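Local coordinates for putative uncharacterized protein (Pyrococcus furiosus, PDB 3V68), which is a DUF2666-family protein of uncertain cellular role that probably binds double-stranded DNA, at residues G194-V199 with I205-Q210; Q210-F215 with R223-E228. All coordinates share one frame; numbering follows the deposited sequence.

Contact 1 of 2, residues G194-V199 with I205-Q210; sequences GGFKKV and IKEIVQ
F196 lies opposite I208, their CA atoms 7.5 Å apart, and V199 opposite I205 at 6.5 Å between CA atoms, as the irregular segment 194-199 runs back along helical segment 205-210 with no hydrogen bond between them. The main piece of packing is I208 laid flat over one face of the F196 ring. Its CG1 sits 3.8 Å from the ring centroid and only 10° off the ring normal, a CH-pi contact. On one side of this centre I208 CB comes down on CE2; on the other, I208 CD1 reaches CG of F196 at 3.7 Å. I208 can span the ring because its CG1 is anti to its backbone N (chi1 -158°) and CD1 prolongs the same extended chain; a flat aromatic suits position 196 because it can lie along that chain. E207, an exposed residue at the margin, adds its CB in the plane of the ring, 4.0 Å from F196 CZ. This is a connecting loop, leading from helix 186-192 into helix 202-213, folded back on the helix it introduces. With an alanine here in place of F196, the loss of the ring would probably leave I208 without the flat surface along its flank and open a gap between loop and helix. Further along, the branched V199 suits a buried position: its CG1 meets I205 CG1 at 3.7 Å, and its backbone is hydrogen-bonded to K232. I208 also touches L233, whereas I205 and V209 turn to helix 66-73, on K71 and L70 respectively.

Contact 2 of 2, residues Q210-F215 with R223-E228; sequences QLFREF and RYAARE
F212 makes the tight part of this contact, set against two successive alanines, A225 and A226. Its CE1 comes within 3.5 Å of A226 N and 3.8 Å of A226 CB, while its CD1 lies 4.0 Å from A225 CB and close to the A225 carbonyl carbon. Small residues suit the place, since they let F212 approach the helix backbone: the CA atoms of F212 and A225 are 6.6 Å apart. Beside it, F215 turns a ring face to the A225 methyl. A225 CB is 3.9 Å from the centroid of the F215 ring and 22° off its normal, a CH-pi contact offset toward the rim near CD2. F215 reaches it with CG anti to the backbone N (chi1 174°).

Polar groups gather away from this apolar seam. At the exposed side of segment 210-215, Q210 NE2 donates to E214 OE1 over 2.9 Å, one turn further on, from above the carboxylate plane. On segment 223-228, on the side turned away from F212 and F215, R223 O accepts from both R227 N and R227 NH1, which approach from opposite faces of the carbonyl plane, and R227 NE forms a salt bridge with D238.

F212 near the end of helix 202-213 and F215 just beyond it thus meet helix 219-231, while F215 also packs edge-to-face with Y192 and touches I189 of helix 186-192, and Y224 turns to helix 160-181.

In the fold
Leaving helix 186-192, the chain first passes through the loop 194-199, and contact 1 closes this loop against helix 202-213 after a short interval of five residues. Contact 2 follows in series: a short turn after the same helix leads into helix 219-231, which returns to pack on it, seven residues separating the two segments. Neither contact nests in or crosses the other. They share Q210, their centres lie about 10 Å apart, and they join directly where F196 CE1 meets L211 CD2 at 3.6 Å. Helix 202-213 is therefore held by the loop before it and the helix after it, all within the second DUF2666 domain.

Contact 1 of 2, residues G194-V199 with I205-Q210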
ATOM      1  N   GLY A 194     -10.685 -17.342  -9.609  1.00 11.91           N
ATOM      2  CA  GLY A 194     -11.869 -17.882  -8.934  1.00 12.80           C
ATOM      3  C   GLY A 194     -11.832 -19.338  -8.496  1.00 13.43           C
ATOM      4  O   GLY A 194     -12.666 -19.760  -7.687  1.00 13.90           O
ATOM      5  N   GLY A 195     -10.871 -20.100  -9.017  1.00 13.55           N
ATOM      6  CA  GLY A 195     -10.692 -21.504  -8.647  1.00 14.09           C
ATOM      7  C   GLY A 195      -9.929 -21.737  -7.355  1.00 14.39           C
ATOM      8  O   GLY A 195      -9.658 -22.882  -6.991  1.00 14.75           O
ATOM      9  N   PHE A 196      -9.582 -20.648  -6.668  1.00 14.53           N
ATOM     10  CA  PHE A 196      -8.844 -20.693  -5.403  1.00 14.80           C
ATOM     11  C   PHE A 196      -9.565 -19.926  -4.301  1.00 15.45           C
ATOM     12  O   PHE A 196     -10.151 -18.865  -4.545  1.00 15.46           O
ATOM     13  CB  PHE A 196      -7.456 -20.073  -5.576  1.00 14.57           C
ATOM     14  CG  PHE A 196      -6.566 -20.818  -6.529  1.00 14.29           C
ATOM     15  CD1 PHE A 196      -6.580 -20.526  -7.890  1.00 14.67           C
ATOM     16  CD2 PHE A 196      -5.695 -21.799  -6.062  1.00 14.37           C
ATOM     17  CE1 PHE A 196      -5.753 -21.213  -8.775  1.00 14.05           C
ATOM     18  CE2 PHE A 196      -4.866 -22.488  -6.940  1.00 14.43           C
ATOM     19  CZ  PHE A 196      -4.892 -22.188  -8.300  1.00 14.49           C
ATOM     20  N   LYS A 197      -9.508 -20.468  -3.086  1.00 16.37           N
ATOM     21  CA  LYS A 197     -10.072 -19.824  -1.902  1.00 17.74           C
ATOM     22  C   LYS A 197      -9.336 -20.300  -0.654  1.00 18.28           C
ATOM     23  O   LYS A 197      -9.107 -21.497  -0.492  1.00 18.40           O
ATOM     24  CB  LYS A 197     -11.571 -20.126  -1.779  1.00 17.93           C
ATOM     25  CG  LYS A 197     -12.236 -19.372  -0.635  1.00 19.70           C
ATOM     26  CD  LYS A 197     -13.737 -19.581  -0.583  1.00 22.51           C
ATOM     27  CE  LYS A 197     -14.342 -18.680   0.481  1.00 23.62           C
ATOM     28  NZ  LYS A 197     -15.828 -18.718   0.491  1.00 25.17           N
ATOM     29  N   LYS A 198      -8.965 -19.358   0.214  1.00 19.13           N
ATOM     30  CA  LYS A 198      -8.274 -19.662   1.473  1.00 20.13           C
ATOM     31  C   LYS A 198      -7.101 -20.629   1.273  1.00 20.20           C
ATOM     32  O   LYS A 198      -7.052 -21.711   1.873  1.00 20.37           O
ATOM     33  CB  LYS A 198      -9.265 -20.188   2.525  1.00 20.60           C
ATOM     34  CG  LYS A 198      -9.862 -19.113   3.418  1.00 23.06           C
ATOM     35  CD  LYS A 198     -10.944 -18.300   2.723  1.00 26.16           C
ATOM     36  CE  LYS A 198     -11.511 -17.219   3.638  1.00 27.86           C
ATOM     37  NZ  LYS A 198     -12.251 -17.774   4.805  1.00 29.40           N
ATOM     38  N   VAL A 199      -6.169 -20.225   0.412  1.00 19.86           N
ATOM     39  CA  VAL A 199      -5.018 -21.044   0.022  1.00 20.03           C
ATOM     40  C   VAL A 199      -4.004 -21.162   1.163  1.00 20.72           C
ATOM     41  O   VAL A 199      -3.498 -20.150   1.658  1.00 20.51           O
ATOM     42  CB  VAL A 199      -4.334 -20.454  -1.238  1.00 19.91           C
ATOM     43  CG1 VAL A 199      -3.071 -21.230  -1.595  1.00 19.33           C
ATOM     44  CG2 VAL A 199      -5.305 -20.428  -2.417  1.00 19.44           C
ATOM     45  N   ILE A 205      -0.330 -23.159  -3.256  1.00 18.43           N
ATOM     46  CA  ILE A 205       0.476 -21.946  -3.416  1.00 17.65           C
ATOM     47  C   ILE A 205       1.256 -22.002  -4.735  1.00 17.13           C
ATOM     48  O   ILE A 205       1.270 -21.037  -5.502  1.00 16.21           O
ATOM     49  CB  ILE A 205       1.429 -21.727  -2.205  1.00 17.45           C
ATOM     50  CG1 ILE A 205       0.615 -21.412  -0.940  1.00 17.42           C
ATOM     51  CG2 ILE A 205       2.444 -20.608  -2.491  1.00 17.73           C
ATOM     52  CD1 ILE A 205       1.422 -21.395   0.359  1.00 17.89           C
ATOM     53  N   LYS A 206       1.887 -23.146  -4.998  1.00 16.83           N
ATOM     54  CA  LYS A 206       2.592 -23.373  -6.254  1.00 16.81           C
ATOM     55  C   LYS A 206       1.665 -23.164  -7.456  1.00 15.93           C
ATOM     56  O   LYS A 206       2.012 -22.473  -8.409  1.00 15.68           O
ATOM     57  CB  LYS A 206       3.174 -24.792  -6.271  1.00 17.37           C
ATOM     58  CG  LYS A 206       4.165 -25.062  -7.395  1.00 19.92           C
ATOM     59  CD  LYS A 206       4.681 -26.504  -7.357  1.00 23.38           C
ATOM     60  CE  LYS A 206       5.513 -26.794  -6.107  1.00 25.24           C
ATOM     61  NZ  LYS A 206       5.938 -28.227  -6.036  1.00 26.95           N
ATOM     62  N   GLU A 207       0.475 -23.752  -7.390  1.00 15.49           N
ATOM     63  CA  GLU A 207      -0.500 -23.638  -8.467  1.00 15.12           C
ATOM     64  C   GLU A 207      -0.961 -22.201  -8.715  1.00 13.91           C
ATOM     65  O   GLU A 207      -1.062 -21.768  -9.865  1.00 13.89           O
ATOM     66  CB  GLU A 207      -1.705 -24.537  -8.187  1.00 15.54           C
ATOM     67  CG  GLU A 207      -1.404 -26.019  -8.363  1.00 18.53           C
ATOM     68  CD  GLU A 207      -2.358 -26.922  -7.600  1.00 21.48           C
ATOM     69  OE1 GLU A 207      -3.338 -26.420  -7.009  1.00 23.06           O
ATOM     70  OE2 GLU A 207      -2.118 -28.148  -7.585  1.00 23.89           O
ATOM     71  N   ILE A 208      -1.234 -21.462  -7.642  1.00 13.15           N
ATOM     72  CA  ILE A 208      -1.754 -20.108  -7.818  1.00 12.12           C
ATOM     73  C   ILE A 208      -0.682 -19.128  -8.306  1.00 11.91           C
ATOM     74  O   ILE A 208      -0.972 -18.220  -9.086  1.00 11.61           O
ATOM     75  CB  ILE A 208      -2.550 -19.584  -6.579  1.00 11.53           C
ATOM     76  CG1 ILE A 208      -3.503 -18.455  -7.013  1.00 11.28           C
ATOM     77  CG2 ILE A 208      -1.624 -19.176  -5.426  1.00 11.94           C
ATOM     78  CD1 ILE A 208      -4.377 -17.872  -5.907  1.00 10.67           C
ATOM     79  N   VAL A 209       0.560 -19.335  -7.870  1.00 11.91           N
ATOM     80  CA  VAL A 209       1.678 -18.533  -8.370  1.00 12.01           C
ATOM     81  C   VAL A 209       1.865 -18.774  -9.868  1.00 11.85           C
ATOM     82  O   VAL A 209       2.034 -17.827 -10.640  1.00 12.28           O
ATOM     83  CB  VAL A 209       2.982 -18.816  -7.597  1.00 12.00           C
ATOM     84  CG1 VAL A 209       4.178 -18.182  -8.299  1.00 12.09           C
ATOM     85  CG2 VAL A 209       2.872 -18.275  -6.186  1.00 12.58           C
ATOM     86  N   GLN A 210       1.802 -20.040 -10.274  1.00 11.97           N
ATOM     87  CA  GLN A 210       1.902 -20.386 -11.684  1.00 12.18           C
ATOM     88  C   GLN A 210       0.786 -19.737 -12.503  1.00 11.99           C
ATOM     89  O   GLN A 210       1.034 -19.179 -13.569  1.00 11.78           O
ATOM     90  CB  GLN A 210       1.902 -21.904 -11.862  1.00 12.51           C
ATOM     91  CG  GLN A 210       2.097 -22.360 -13.300  1.00 13.79           C
ATOM     92  CD  GLN A 210       3.461 -22.003 -13.867  1.00 14.77           C
ATOM     93  OE1 GLN A 210       4.448 -21.891 -13.139  1.00 17.78           O
ATOM     94  NE2 GLN A 210       3.521 -21.825 -15.178  1.00 16.63           N
TER

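Contact 2 of 2, residues Q210-F215 with R223-E228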
ATOM      1  N   GLN A 210       1.802 -20.040 -10.274  1.00 11.97           N
ATOM      2  CA  GLN A 210       1.902 -20.386 -11.684  1.00 12.18           C
ATOM      3  C   GLN A 210       0.786 -19.737 -12.503  1.00 11.99           C
ATOM      4  O   GLN A 210       1.034 -19.179 -13.569  1.00 11.78           O
ATOM      5  CB  GLN A 210       1.902 -21.904 -11.862  1.00 12.51           C
ATOM      6  CG  GLN A 210       2.097 -22.360 -13.300  1.00 13.79           C
ATOM      7  CD  GLN A 210       3.461 -22.003 -13.867  1.00 14.77           C
ATOM      8  OE1 GLN A 210       4.448 -21.891 -13.139  1.00 17.78           O
ATOM      9  NE2 GLN A 210       3.521 -21.825 -15.178  1.00 16.63           N
ATOM     10  N   LEU A 211      -0.440 -19.795 -11.983  1.00 11.86           N
ATOM     11  CA  LEU A 211      -1.564 -19.146 -12.642  1.00 12.08           C
ATOM     12  C   LEU A 211      -1.340 -17.640 -12.776  1.00 11.75           C
ATOM     13  O   LEU A 211      -1.608 -17.056 -13.832  1.00 12.06           O
ATOM     14  CB  LEU A 211      -2.879 -19.449 -11.914  1.00 12.57           C
ATOM     15  CG  LEU A 211      -4.150 -18.957 -12.616  1.00 13.58           C
ATOM     16  CD1 LEU A 211      -4.346 -19.621 -13.972  1.00 15.39           C
ATOM     17  CD2 LEU A 211      -5.383 -19.152 -11.740  1.00 14.82           C
ATOM     18  N   PHE A 212      -0.820 -17.015 -11.720  1.00 11.80           N
ATOM     19  CA  PHE A 212      -0.460 -15.610 -11.811  1.00 11.65           C
ATOM     20  C   PHE A 212       0.583 -15.352 -12.913  1.00 11.69           C
ATOM     21  O   PHE A 212       0.458 -14.395 -13.681  1.00 11.70           O
ATOM     22  CB  PHE A 212       0.053 -15.056 -10.479  1.00 11.63           C
ATOM     23  CG  PHE A 212       0.865 -13.806 -10.650  1.00 11.65           C
ATOM     24  CD1 PHE A 212       0.239 -12.575 -10.804  1.00 11.79           C
ATOM     25  CD2 PHE A 212       2.256 -13.875 -10.743  1.00 11.34           C
ATOM     26  CE1 PHE A 212       0.982 -11.425 -11.024  1.00 11.92           C
ATOM     27  CE2 PHE A 212       3.006 -12.733 -10.959  1.00 11.94           C
ATOM     28  CZ  PHE A 212       2.367 -11.502 -11.096  1.00 11.79           C
ATOM     29  N   ARG A 213       1.609 -16.198 -12.976  1.00 12.35           N
ATOM     30  CA  ARG A 213       2.666 -16.014 -13.972  1.00 12.91           C
ATOM     31  C   ARG A 213       2.166 -16.144 -15.405  1.00 13.14           C
ATOM     32  O   ARG A 213       2.717 -15.528 -16.314  1.00 13.67           O
ATOM     33  CB  ARG A 213       3.831 -16.965 -13.718  1.00 12.52           C
ATOM     34  CG  ARG A 213       4.559 -16.699 -12.419  1.00 13.04           C
ATOM     35  CD  ARG A 213       5.942 -17.314 -12.447  1.00 13.68           C
ATOM     36  NE  ARG A 213       6.554 -17.343 -11.124  1.00 16.02           N
ATOM     37  CZ  ARG A 213       7.157 -16.309 -10.543  1.00 15.91           C
ATOM     38  NH1 ARG A 213       7.236 -15.135 -11.161  1.00 17.05           N
ATOM     39  NH2 ARG A 213       7.682 -16.454  -9.336  1.00 18.18           N
ATOM     40  N   GLU A 214       1.108 -16.925 -15.596  1.00 13.46           N
ATOM     41  CA  GLU A 214       0.510 -17.114 -16.906  1.00 14.34           C
ATOM     42  C   GLU A 214      -0.490 -16.026 -17.280  1.00 14.10           C
ATOM     43  O   GLU A 214      -1.014 -16.026 -18.400  1.00 14.20           O
ATOM     44  CB  GLU A 214      -0.159 -18.485 -16.974  1.00 14.46           C
ATOM     45  CG  GLU A 214       0.835 -19.623 -16.917  1.00 17.47           C
ATOM     46  CD  GLU A 214       0.211 -20.938 -16.534  1.00 21.65           C
ATOM     47  OE1 GLU A 214       0.949 -21.943 -16.505  1.00 24.25           O
ATOM     48  OE2 GLU A 214      -1.007 -20.970 -16.252  1.00 24.59           O
ATOM     49  N   PHE A 215      -0.759 -15.104 -16.352  1.00 14.42           N
ATOM     50  CA  PHE A 215      -1.717 -14.035 -16.603  1.00 15.09           C
ATOM     51  C   PHE A 215      -1.170 -13.065 -17.633  1.00 15.84           C
ATOM     52  O   PHE A 215      -0.100 -12.481 -17.451  1.00 15.80           O
ATOM     53  CB  PHE A 215      -2.105 -13.310 -15.305  1.00 14.65           C
ATOM     54  CG  PHE A 215      -2.981 -12.101 -15.518  1.00 14.35           C
ATOM     55  CD1 PHE A 215      -4.355 -12.237 -15.690  1.00 15.09           C
ATOM     56  CD2 PHE A 215      -2.425 -10.826 -15.535  1.00 14.43           C
ATOM     57  CE1 PHE A 215      -5.165 -11.114 -15.884  1.00 14.94           C
ATOM     58  CE2 PHE A 215      -3.225  -9.698 -15.720  1.00 15.15           C
ATOM     59  CZ  PHE A 215      -4.597  -9.843 -15.902  1.00 15.07           C
ATOM     60  N   ARG A 223      -0.257  -5.705 -11.674  1.00 10.93           N
ATOM     61  CA  ARG A 223      -0.282  -5.276 -10.267  1.00 10.48           C
ATOM     62  C   ARG A 223      -1.564  -5.718  -9.572  1.00  9.96           C
ATOM     63  O   ARG A 223      -1.547  -6.055  -8.386  1.00 10.62           O
ATOM     64  CB  ARG A 223      -0.132  -3.754 -10.125  1.00 10.57           C
ATOM     65  CG  ARG A 223       1.298  -3.258  -9.980  1.00 11.59           C
ATOM     66  CD  ARG A 223       2.037  -3.332 -11.305  1.00 12.43           C
ATOM     67  NE  ARG A 223       3.459  -3.072 -11.134  1.00 11.64           N
ATOM     68  CZ  ARG A 223       4.363  -3.151 -12.104  1.00 13.48           C
ATOM     69  NH1 ARG A 223       4.008  -3.483 -13.342  1.00 14.78           N
ATOM     70  NH2 ARG A 223       5.637  -2.898 -11.827  1.00 16.15           N
ATOM     71  N   TYR A 224      -2.668  -5.716 -10.313  1.00 10.06           N
ATOM     72  CA  TYR A 224      -3.950  -6.137  -9.757  1.00  9.72           C
ATOM     73  C   TYR A 224      -4.064  -7.655  -9.715  1.00  9.65           C
ATOM     74  O   TYR A 224      -4.634  -8.208  -8.777  1.00  9.48           O
ATOM     75  CB  TYR A 224      -5.108  -5.472 -10.509  1.00  9.76           C
ATOM     76  CG  TYR A 224      -5.115  -3.985 -10.262  1.00  9.73           C
ATOM     77  CD1 TYR A 224      -5.683  -3.465  -9.103  1.00 10.33           C
ATOM     78  CD2 TYR A 224      -4.496  -3.107 -11.152  1.00 10.66           C
ATOM     79  CE1 TYR A 224      -5.664  -2.095  -8.847  1.00 11.10           C
ATOM     80  CE2 TYR A 224      -4.470  -1.740 -10.908  1.00 11.25           C
ATOM     81  CZ  TYR A 224      -5.057  -1.248  -9.761  1.00 12.22           C
ATOM     82  OH  TYR A 224      -5.022   0.099  -9.528  1.00 13.60           O
ATOM     83  N   ALA A 225      -3.483  -8.325 -10.708  1.00  9.66           N
ATOM     84  CA  ALA A 225      -3.412  -9.775 -10.694  1.00  9.67           C
ATOM     85  C   ALA A 225      -2.584 -10.262  -9.511  1.00  9.49           C
ATOM     86  O   ALA A 225      -2.970 -11.213  -8.839  1.00  9.87           O
ATOM     87  CB  ALA A 225      -2.860 -10.304 -12.008  1.00  9.83           C
ATOM     88  N   ALA A 226      -1.456  -9.596  -9.238  1.00  9.52           N
ATOM     89  CA  ALA A 226      -0.657  -9.953  -8.068  1.00  9.50           C
ATOM     90  C   ALA A 226      -1.442  -9.770  -6.772  1.00  9.21           C
ATOM     91  O   ALA A 226      -1.421 -10.641  -5.902  1.00  8.95           O
ATOM     92  CB  ALA A 226       0.642  -9.159  -8.031  1.00 10.10           C
ATOM     93  N   ARG A 227      -2.145  -8.647  -6.653  1.00  8.71           N
ATOM     94  CA  ARG A 227      -2.948  -8.377  -5.466  1.00  9.05           C
ATOM     95  C   ARG A 227      -4.062  -9.409  -5.304  1.00  8.97           C
ATOM     96  O   ARG A 227      -4.312  -9.881  -4.197  1.00  9.39           O
ATOM     97  CB  ARG A 227      -3.512  -6.961  -5.514  1.00  8.81           C
ATOM     98  CG  ARG A 227      -2.468  -5.919  -5.152  1.00  9.33           C
ATOM     99  CD  ARG A 227      -2.870  -4.525  -5.598  1.00 10.47           C
ATOM    100  NE  ARG A 227      -2.020  -3.526  -4.952  1.00 10.82           N
ATOM    101  CZ  ARG A 227      -0.773  -3.242  -5.322  1.00 11.96           C
ATOM    102  NH1 ARG A 227      -0.210  -3.864  -6.356  1.00 12.85           N
ATOM    103  NH2 ARG A 227      -0.086  -2.332  -4.651  1.00 13.03           N
ATOM    104  N   GLU A 228      -4.724  -9.760  -6.405  1.00  9.12           N
ATOM    105  CA  GLU A 228      -5.782 -10.764  -6.354  1.00  9.75           C
ATOM    106  C   GLU A 228      -5.244 -12.129  -5.932  1.00  9.69           C
ATOM    107  O   GLU A 228      -5.849 -12.805  -5.094  1.00 10.07           O
ATOM    108  CB  GLU A 228      -6.525 -10.852  -7.692  1.00  9.50           C
ATOM    109  CG  GLU A 228      -7.731 -11.806  -7.688  1.00 11.24           C
ATOM    110  CD  GLU A 228      -8.842 -11.410  -6.724  1.00 13.34           C
ATOM    111  OE1 GLU A 228      -8.907 -10.239  -6.298  1.00 12.85           O
ATOM    112  OE2 GLU A 228      -9.678 -12.283  -6.407  1.00 14.60           O
TER